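Local coordinates for protein mitochondrial enolase superfamily member 1 (Homo sapiens, PDB 4A35) that catalyses the magnesium-dependent dehydration of L-fuconate to 2-keto-3-deoxy-L-fuconate, a step in the breakdown of L-fucose, at residues A[74-79]-A[93-98]; A[365-370]-A[408-413]; A[386-391]-A[400-405]. All blocks are in the same frame, centred on the assembly; numbering follows the deposited sequence.

Interaction 1 (A[74-79]-A[93-98]); sequences AHHVLN and YRQLTS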
loop_
_atom_site.group_PDB
_atom_site.type_symbol
_atom_site.label_atom_id
_atom_site.label_comp_id
_atom_site.label_asym_id
_atom_site.label_seq_id
_atom_site.Cartn_x
_atom_site.Cartn_y
_atom_site.Cartn_z
ATOM N N ALA A 74 15.969 7.780 -7.902
ATOM C CA ALA A 74 17.397 8.173 -7.913
ATOM C C ALA A 74 17.667 9.658 -8.259
ATOM O O ALA A 74 18.544 10.269 -7.626
ATOM C CB ALA A 74 18.204 7.275 -8.851
ATOM N N HIS A 75 16.929 10.240 -9.238
ATOM C CA HIS A 75 17.173 11.643 -9.657
ATOM C C HIS A 75 16.977 12.659 -8.456
ATOM O O HIS A 75 17.572 13.750 -8.476
ATOM C CB HIS A 75 16.297 12.017 -10.855
ATOM C CG HIS A 75 14.840 12.142 -10.491
ATOM N ND1 HIS A 75 14.268 13.374 -10.224
ATOM C CD2 HIS A 75 13.893 11.183 -10.351
ATOM C CE1 HIS A 75 12.990 13.127 -9.938
ATOM N NE2 HIS A 75 12.713 11.835 -10.017
ATOM N N HIS A 76 16.163 12.284 -7.427
ATOM C CA HIS A 76 15.942 13.123 -6.216
ATOM C C HIS A 76 17.179 13.198 -5.319
ATOM O O HIS A 76 17.322 14.178 -4.588
ATOM C CB HIS A 76 14.771 12.620 -5.337
ATOM C CG HIS A 76 13.401 12.799 -5.938
ATOM N ND1 HIS A 76 12.948 14.045 -6.374
ATOM C CD2 HIS A 76 12.455 11.871 -6.220
ATOM C CE1 HIS A 76 11.727 13.826 -6.865
ATOM N NE2 HIS A 76 11.374 12.546 -6.734
ATOM N N VAL A 77 18.065 12.174 -5.351
ATOM C CA VAL A 77 19.233 12.180 -4.464
ATOM C C VAL A 77 20.507 12.533 -5.247
ATOM O O VAL A 77 21.426 13.104 -4.669
ATOM C CB VAL A 77 19.349 10.827 -3.671
ATOM C CG1 VAL A 77 19.803 9.669 -4.556
ATOM C CG2 VAL A 77 20.228 10.958 -2.423
ATOM N N LEU A 78 20.547 12.249 -6.547
ATOM C CA LEU A 78 21.721 12.508 -7.369
ATOM C C LEU A 78 21.947 14.016 -7.551
ATOM O O LEU A 78 20.982 14.779 -7.697
ATOM C CB LEU A 78 21.590 11.820 -8.740
ATOM C CG LEU A 78 21.809 10.282 -8.745
ATOM C CD1 LEU A 78 21.377 9.698 -10.108
ATOM C CD2 LEU A 78 23.293 9.924 -8.455
ATOM N N ASN A 79 23.209 14.442 -7.480
ATOM C CA ASN A 79 23.628 15.840 -7.639
ATOM C C ASN A 79 23.142 16.758 -6.503
ATOM O O ASN A 79 23.120 17.964 -6.671
ATOM C CB ASN A 79 23.209 16.410 -9.015
ATOM C CG ASN A 79 23.610 15.517 -10.157
ATOM O OD1 ASN A 79 22.758 14.956 -10.862
ATOM N ND2 ASN A 79 24.902 15.253 -10.270
ATOM N N TYR A 93 12.408 14.017 2.653
ATOM C CA TYR A 93 11.446 12.952 2.893
ATOM C C TYR A 93 10.142 13.200 2.091
ATOM O O TYR A 93 9.668 12.309 1.366
ATOM C CB TYR A 93 11.144 12.848 4.403
ATOM C CG TYR A 93 10.264 11.664 4.727
ATOM C CD1 TYR A 93 8.868 11.767 4.675
ATOM C CD2 TYR A 93 10.822 10.408 4.984
ATOM C CE1 TYR A 93 8.056 10.667 4.952
ATOM C CE2 TYR A 93 10.025 9.292 5.206
ATOM C CZ TYR A 93 8.640 9.423 5.180
ATOM O OH TYR A 93 7.856 8.310 5.380
ATOM N N ARG A 94 9.595 14.445 2.163
ATOM C CA ARG A 94 8.375 14.808 1.434
ATOM C C ARG A 94 8.588 14.688 -0.112
ATOM O O ARG A 94 7.677 14.283 -0.821
ATOM C CB ARG A 94 7.922 16.235 1.824
ATOM C CG ARG A 94 6.648 16.730 1.148
ATOM C CD ARG A 94 5.383 16.017 1.636
ATOM N NE ARG A 94 5.111 16.274 3.051
ATOM C CZ ARG A 94 4.504 17.369 3.500
ATOM N NH1 ARG A 94 4.081 18.299 2.648
ATOM N NH2 ARG A 94 4.307 17.540 4.797
ATOM N N GLN A 95 9.766 15.039 -0.624
ATOM C CA GLN A 95 9.979 14.950 -2.078
ATOM C C GLN A 95 9.994 13.478 -2.561
ATOM O O GLN A 95 9.367 13.167 -3.594
ATOM C CB GLN A 95 11.248 15.688 -2.515
ATOM C CG GLN A 95 11.459 15.647 -4.024
ATOM C CD GLN A 95 10.353 16.217 -4.920
ATOM O OE1 GLN A 95 9.291 15.563 -5.225
ATOM N NE2 GLN A 95 10.726 17.335 -5.571
ATOM N N LEU A 96 10.609 12.575 -1.775
ATOM C CA LEU A 96 10.618 11.151 -2.111
ATOM C C LEU A 96 9.224 10.506 -1.996
ATOM O O LEU A 96 8.883 9.658 -2.831
ATOM C CB LEU A 96 11.565 10.351 -1.215
ATOM C CG LEU A 96 13.077 10.598 -1.378
ATOM C CD1 LEU A 96 13.869 9.512 -0.666
ATOM C CD2 LEU A 96 13.489 10.626 -2.841
ATOM N N THR A 97 8.481 10.836 -0.910
ATOM C CA THR A 97 7.212 10.146 -0.569
ATOM C C THR A 97 5.948 10.844 -1.134
ATOM O O THR A 97 4.866 10.232 -1.119
ATOM C CB THR A 97 7.087 10.029 0.980
ATOM O OG1 THR A 97 7.080 11.351 1.506
ATOM C CG2 THR A 97 8.156 9.152 1.619
ATOM N N SER A 98 6.065 12.142 -1.522
ATOM C CA SER A 98 4.952 12.886 -2.101
ATOM C C SER A 98 5.375 13.503 -3.435
ATOM O O SER A 98 4.995 14.637 -3.756
ATOM C CB SER A 98 4.420 13.937 -1.132
ATOM O OG SER A 98 3.093 14.290 -1.496
#

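Interaction 2 (A[365-370]-A[408-413]); sequences LVQHLI and MPPKDP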
loop_
_atom_site.group_PDB
_atom_site.type_symbol
_atom_site.label_atom_id
_atom_site.label_comp_id
_atom_site.label_asym_id
_atom_site.label_seq_id
_atom_site.Cartn_x
_atom_site.Cartn_y
_atom_site.Cartn_z
ATOM N N LEU A 365 19.940 -3.262 11.198
ATOM C CA LEU A 365 19.418 -1.853 11.172
ATOM C C LEU A 365 18.556 -1.549 12.367
ATOM O O LEU A 365 18.786 -0.565 13.039
ATOM C CB LEU A 365 18.577 -1.572 9.889
ATOM C CG LEU A 365 19.354 -1.272 8.609
ATOM C CD1 LEU A 365 20.290 -2.460 8.227
ATOM C CD2 LEU A 365 18.384 -0.917 7.442
ATOM N N VAL A 366 17.540 -2.375 12.610
ATOM C CA VAL A 366 16.528 -2.066 13.603
ATOM C C VAL A 366 17.111 -1.958 15.050
ATOM O O VAL A 366 16.586 -1.184 15.833
ATOM C CB VAL A 366 15.322 -2.986 13.502
ATOM C CG1 VAL A 366 15.477 -4.256 14.338
ATOM C CG2 VAL A 366 14.039 -2.202 13.841
ATOM N N GLN A 367 18.198 -2.668 15.344
ATOM C CA GLN A 367 18.866 -2.584 16.681
ATOM C C GLN A 367 19.223 -1.079 16.997
ATOM O O GLN A 367 19.104 -0.659 18.135
ATOM C CB GLN A 367 20.141 -3.482 16.696
ATOM C CG GLN A 367 21.223 -3.024 15.715
ATOM C CD GLN A 367 22.492 -3.868 15.800
ATOM O OE1 GLN A 367 22.792 -4.494 16.846
ATOM N NE2 GLN A 367 23.189 -3.972 14.678
ATOM N N HIS A 368 19.644 -0.272 15.964
ATOM C CA HIS A 368 19.972 1.138 16.193
ATOM C C HIS A 368 18.740 1.898 16.657
ATOM O O HIS A 368 18.836 2.768 17.513
ATOM C CB HIS A 368 20.495 1.785 14.871
ATOM C CG HIS A 368 21.854 1.325 14.435
ATOM N ND1 HIS A 368 23.002 2.033 14.788
ATOM C CD2 HIS A 368 22.202 0.271 13.670
ATOM C CE1 HIS A 368 24.006 1.359 14.255
ATOM N NE2 HIS A 368 23.573 0.301 13.551
ATOM N N LEU A 369 17.600 1.611 16.034
ATOM C CA LEU A 369 16.375 2.356 16.326
ATOM C C LEU A 369 15.878 2.067 17.767
ATOM O O LEU A 369 15.437 2.984 18.474
ATOM C CB LEU A 369 15.286 2.048 15.281
ATOM C CG LEU A 369 15.636 2.394 13.818
ATOM C CD1 LEU A 369 14.505 1.890 12.835
ATOM C CD2 LEU A 369 15.883 3.850 13.635
ATOM N N ILE A 370 15.925 0.798 18.180
ATOM C CA ILE A 370 15.403 0.434 19.501
ATOM C C ILE A 370 16.393 0.810 20.643
ATOM O O ILE A 370 15.931 1.166 21.729
ATOM C CB ILE A 370 14.921 -1.035 19.541
ATOM C CG1 ILE A 370 13.839 -1.232 20.621
ATOM C CG2 ILE A 370 16.049 -2.094 19.616
ATOM C CD1 ILE A 370 12.436 -0.378 20.405
ATOM N N MET A 408 24.350 -6.120 21.542
ATOM C CA MET A 408 25.361 -5.200 22.020
ATOM C C MET A 408 25.404 -4.007 21.041
ATOM O O MET A 408 25.338 -4.240 19.816
ATOM C CB MET A 408 26.716 -5.915 22.157
ATOM C CG MET A 408 26.660 -7.078 23.124
ATOM S SD MET A 408 25.936 -6.738 24.760
ATOM C CE MET A 408 27.175 -5.594 25.408
ATOM N N PRO A 409 25.381 -2.754 21.553
ATOM C CA PRO A 409 25.327 -1.583 20.648
ATOM C C PRO A 409 26.451 -1.551 19.608
ATOM O O PRO A 409 27.627 -1.626 19.981
ATOM C CB PRO A 409 25.440 -0.381 21.601
ATOM C CG PRO A 409 24.975 -0.894 22.930
ATOM C CD PRO A 409 25.491 -2.324 22.967
ATOM N N PRO A 410 26.113 -1.368 18.316
ATOM C CA PRO A 410 27.176 -1.260 17.284
ATOM C C PRO A 410 28.212 -0.180 17.615
ATOM O O PRO A 410 27.862 0.901 18.098
ATOM C CB PRO A 410 26.398 -0.901 16.011
ATOM C CG PRO A 410 25.039 -1.542 16.219
ATOM C CD PRO A 410 24.759 -1.344 17.714
ATOM N N LYS A 411 29.486 -0.481 17.389
ATOM C CA LYS A 411 30.572 0.444 17.709
ATOM C C LYS A 411 31.053 1.247 16.514
ATOM O O LYS A 411 31.652 2.322 16.691
ATOM C CB LYS A 411 31.769 -0.330 18.309
ATOM C CG LYS A 411 31.472 -0.894 19.703
ATOM C CD LYS A 411 32.272 -2.164 19.978
ATOM C CE LYS A 411 32.423 -2.431 21.451
ATOM N NZ LYS A 411 33.392 -3.528 21.702
ATOM N N ASP A 412 30.856 0.713 15.309
ATOM C CA ASP A 412 31.405 1.344 14.113
ATOM C C ASP A 412 30.523 2.429 13.550
ATOM O O ASP A 412 29.300 2.340 13.668
ATOM C CB ASP A 412 31.684 0.296 13.028
ATOM C CG ASP A 412 32.698 -0.771 13.473
ATOM O OD1 ASP A 412 33.878 -0.425 13.650
ATOM O OD2 ASP A 412 32.277 -1.918 13.740
ATOM N N PRO A 413 31.106 3.446 12.870
ATOM C CA PRO A 413 30.242 4.451 12.208
ATOM C C PRO A 413 29.274 3.821 11.165
ATOM O O PRO A 413 29.621 2.826 10.482
ATOM C CB PRO A 413 31.254 5.377 11.507
ATOM C CG PRO A 413 32.555 5.207 12.307
ATOM C CD PRO A 413 32.553 3.746 12.680
HETATM O O HOH W 1 25.096 -5.684 17.697
#

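Interaction 3 (A[386-391]-A[400-405]); sequences CEYVDH and VMIQRA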
loop_
_atom_site.group_PDB
_atom_site.type_symbol
_atom_site.label_atom_id
_atom_site.label_comp_id
_atom_site.label_asym_id
_atom_site.label_seq_id
_atom_site.Cartn_x
_atom_site.Cartn_y
_atom_site.Cartn_z
ATOM N N CYS A 386 13.594 -7.094 21.393
ATOM C CA CYS A 386 13.854 -7.005 19.964
ATOM C C CYS A 386 13.908 -8.393 19.352
ATOM O O CYS A 386 14.597 -9.258 19.880
ATOM C CB CYS A 386 15.154 -6.255 19.703
ATOM S SG CYS A 386 15.367 -5.821 17.960
ATOM N N GLU A 387 13.268 -8.598 18.202
ATOM C CA GLU A 387 13.365 -9.910 17.573
ATOM C C GLU A 387 14.811 -10.194 17.104
ATOM O O GLU A 387 15.538 -9.275 16.704
ATOM C CB GLU A 387 12.415 -9.991 16.383
ATOM C CG GLU A 387 12.370 -11.339 15.656
ATOM C CD GLU A 387 11.200 -11.465 14.692
ATOM O OE1 GLU A 387 10.765 -10.432 14.123
ATOM O OE2 GLU A 387 10.715 -12.613 14.503
ATOM N N TYR A 388 15.190 -11.466 17.107
ATOM C CA TYR A 388 16.458 -11.873 16.532
ATOM C C TYR A 388 16.270 -13.176 15.713
ATOM O O TYR A 388 15.576 -14.088 16.152
ATOM C CB TYR A 388 17.554 -12.056 17.610
ATOM C CG TYR A 388 18.871 -12.570 17.045
ATOM C CD1 TYR A 388 19.766 -11.707 16.407
ATOM C CD2 TYR A 388 19.153 -13.932 17.019
ATOM C CE1 TYR A 388 20.970 -12.187 15.861
ATOM C CE2 TYR A 388 20.331 -14.420 16.459
ATOM C CZ TYR A 388 21.230 -13.547 15.874
ATOM O OH TYR A 388 22.386 -14.055 15.341
ATOM N N VAL A 389 16.905 -13.256 14.542
ATOM C CA VAL A 389 16.932 -14.486 13.733
ATOM C C VAL A 389 18.401 -14.718 13.350
ATOM O O VAL A 389 19.136 -13.758 13.110
ATOM C CB VAL A 389 15.952 -14.503 12.511
ATOM C CG1 VAL A 389 15.748 -15.931 11.987
ATOM C CG2 VAL A 389 14.587 -13.900 12.887
ATOM N N ASP A 390 18.834 -15.976 13.364
ATOM C CA ASP A 390 20.246 -16.368 13.136
ATOM C C ASP A 390 20.714 -16.459 11.650
ATOM O O ASP A 390 21.799 -16.992 11.400
ATOM C CB ASP A 390 20.531 -17.743 13.804
ATOM C CG ASP A 390 19.664 -18.910 13.302
ATOM O OD1 ASP A 390 18.529 -18.652 12.815
ATOM O OD2 ASP A 390 20.087 -20.085 13.463
ATOM N N HIS A 391 19.928 -15.888 10.727
ATOM C CA HIS A 391 20.164 -15.886 9.276
ATOM C C HIS A 391 21.140 -14.791 8.745
ATOM O O HIS A 391 20.951 -13.619 9.081
ATOM C CB HIS A 391 18.800 -15.656 8.552
ATOM C CG HIS A 391 17.951 -16.869 8.286
ATOM N ND1 HIS A 391 17.334 -17.577 9.321
ATOM C CD2 HIS A 391 17.534 -17.379 7.102
ATOM C CE1 HIS A 391 16.610 -18.510 8.731
ATOM N NE2 HIS A 391 16.695 -18.427 7.393
ATOM N N VAL A 400 25.431 -8.083 13.522
ATOM C CA VAL A 400 24.984 -7.888 14.904
ATOM C C VAL A 400 25.888 -8.702 15.892
ATOM O O VAL A 400 26.370 -9.810 15.573
ATOM C CB VAL A 400 23.484 -8.236 15.112
ATOM C CG1 VAL A 400 22.541 -7.346 14.290
ATOM C CG2 VAL A 400 23.194 -9.703 14.861
ATOM N N MET A 401 26.106 -8.142 17.082
ATOM C CA MET A 401 26.846 -8.790 18.169
ATOM C C MET A 401 25.873 -9.136 19.290
ATOM O O MET A 401 25.388 -8.254 20.000
ATOM C CB MET A 401 28.004 -7.899 18.700
ATOM C CG MET A 401 28.985 -7.459 17.630
ATOM S SD MET A 401 30.111 -8.792 17.166
ATOM C CE MET A 401 29.608 -9.062 15.712
ATOM N N ILE A 402 25.599 -10.425 19.443
ATOM C CA ILE A 402 24.719 -10.933 20.502
ATOM C C ILE A 402 25.543 -11.460 21.658
ATOM O O ILE A 402 26.423 -12.302 21.469
ATOM C CB ILE A 402 23.729 -12.033 19.991
ATOM C CG1 ILE A 402 22.896 -11.549 18.777
ATOM C CG2 ILE A 402 22.836 -12.665 21.145
ATOM C CD1 ILE A 402 21.811 -10.408 19.138
ATOM N N GLN A 403 25.243 -10.959 22.867
ATOM C CA GLN A 403 25.859 -11.415 24.114
ATOM C C GLN A 403 24.740 -11.662 25.099
ATOM O O GLN A 403 23.969 -10.747 25.358
ATOM C CB GLN A 403 26.874 -10.380 24.655
ATOM C CG GLN A 403 27.431 -10.710 26.028
ATOM C CD GLN A 403 28.015 -9.507 26.731
ATOM O OE1 GLN A 403 28.966 -8.880 26.260
ATOM N NE2 GLN A 403 27.486 -9.182 27.896
ATOM N N ARG A 404 24.638 -12.890 25.636
ATOM C CA ARG A 404 23.605 -13.266 26.618
ATOM C C ARG A 404 22.198 -12.877 26.111
ATOM O O ARG A 404 21.434 -12.165 26.799
ATOM C CB ARG A 404 23.908 -12.616 27.996
ATOM C CG ARG A 404 25.266 -13.013 28.558
ATOM C CD ARG A 404 25.526 -12.300 29.866
ATOM N NE ARG A 404 26.816 -12.674 30.436
ATOM C CZ ARG A 404 27.055 -12.778 31.738
ATOM N NH1 ARG A 404 26.091 -12.528 32.620
ATOM N NH2 ARG A 404 28.259 -13.133 32.171
ATOM N N ALA A 405 21.891 -13.279 24.845
ATOM C CA ALA A 405 20.592 -13.041 24.195
ATOM C C ALA A 405 20.233 -11.520 24.210
ATOM O O ALA A 405 19.085 -11.142 24.464
ATOM C CB ALA A 405 19.499 -13.863 24.882
#

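Interaction 1 (A[74-79]-A[93-98])
The imidazole of His76 overlaps the side chain of Gln95. Both belong to the N-terminal capping domain of the enolase superfamily, where residues 74-79 form the turn after helix 63-73 and residues 93-98 end helix 89-97. His76 and Leu96 mark the closest backbone approach, with 7.0 Å between their CA atoms.

The ring reaches across because its CG stands anti to the carbonyl carbon, beside the backbone N (chi1 -70°). Gln95 was modelled in two conformers, so its side-chain contacts hold for the one described and are otherwise doubtful. In it the chain bends at its second torsion, Gln95 CG comes 3.2 Å from His76 ND1, and Gln95 CD is 3.4 Å from His76 CE1. The two side chains cross at about a right angle, yet their ring and amide planes are only 22° apart, and no hydrogen bond joins them. The backbone supplies a further partner: Gln95 O lies 3.8 Å above one face of the His76 ring. On the opposite face His75 CE1 stands 3.4 Å above the plane, so each face has a neighbour near its rim. Leu96 adds an apolar contact at the root of the histidine, its CD2 packing 3.4 Å from His76 CB where the two side chains run alongside in opposite senses. The polar end of the ring turns elsewhere, NE2 being hydrogen-bonded to Asp99 just beyond the helix.

Each segment also holds its own shape. Ala74 O accepts from the backbone N of both Val77 and Leu78, closing the turn that carries His76. On the helix, Tyr93 O accepts from Thr97 N and again from Thr97 OG1, which comes within 2.8 Å from 41° above the carbonyl plane.

Interaction 2 (A[365-370]-A[408-413])
Pro410 points its ring at helix 362-377 and sets it against two consecutive residues there, Gln367 and His368. It loses the most surface to the contact. Its CG is the shared point, 3.4 Å from Gln367 NE2 and 3.6 Å from His368 NE2. Pro410 CB also touches, approaching His368 CE1 at 3.7 Å, while Pro410 CD sits farther off over one face of that imidazole.

Gln367 starts from a torsion that places CG between the backbone N and the carbonyl carbon (chi1 64°). Its chain then runs extended, so the amide end reaches out to meet the proline ring. Helix 362-377 is one of the helices around the C-terminal barrel, the modified TIM barrel of the mandelate racemase/muconate lactonizing group, and residues 408-413 run past it as a loop after strand 406-408.

No direct hydrogen bond crosses. A water 2.7 Å from Gln367 OE1 and 2.6 Å from Met408 O probably links them, though it has more acceptors near it than protons to give. Gln367 NE2 is held by Glu364 O one turn earlier. Both imidazole nitrogens of His368 are hydrogen-bonded as well, ND1 with Trp136 N and NE2 with Ser416 OG.

Interaction 3 (A[386-391]-A[400-405])
Tyr388 directs its ring at two aliphatic side chains, Ile402 over a face and Val400 at an edge. The tyrosine torsion sets this up: CG lies trans to the main-chain nitrogen (chi1 176°), which carries the ring out from strand 386-388 toward residues 400-405.

Ile402 meets it with its longer branch. CG1 stands 4.0 Å from the centroid of the Tyr388 ring and only 27° off the ring normal, which qualifies as a CH-pi contact. Within the ring the nearest atom to Ile402 CG1 is Tyr388 CE1, at 3.6 Å. The branch then bends at chi2 (-69°), so the terminal methyl stays by the ring, Ile402 CD1 being 3.7 Å from Tyr388 CD1. Val400 uses a single methyl: its CG2 lies in the ring plane, 3.5 Å from Tyr388 CE1. The contact between the two segments is thus apolar. The Tyr388 ring also meets those of His393 and Trp217, nearly parallel to both. With an alanine here, the face under Ile402 CG1 and the rim beside Val400 CG2 would be gone, and the rings of His393 and Trp217 would probably lose their neighbour too.

Next to the tyrosine, Glu387, probably a substrate-binding residue, forms a salt bridge with Lys221 and accepts from Ala357 N. The Tyr388 side chain is itself about 6 Å from that of Ala357, another probable substrate-binding residue, consistent with a place beside the active-site pocket.

Strand 386-388 runs parallel to 188-192, which is followed by the antiparallel 406-408 and the short, weakly bonded 401-402. Tyr388 touches Ala190 of strand 188-192, Ile402 touches Tyr407 of strand 406-408, and Val400 also packs on Cys363 and Gln367 of helix 362-377.

In the fold
Interactions 2 and 3 are neighbours in the barrel domain, their centres about 12 Å apart, whereas interaction 1 lies in the capping domain, with centres about 26 and 33 Å from theirs. Helix 362-377 serves both barrel contacts, Gln367 NE2 packing on Val400 CG1, and the second segments are tied through a probable hydrogen bond from Met408 N to Met401 O (2.8 Å). Interaction 1 is mostly buried although one of its residues is exposed, and it lies far from the active site; interactions 2 and 3 are partly buried. Their chemistry differs: a histidine against a glutamine and a leucine, a proline set on polar side chains beside a water, and an apolar aromatic contact.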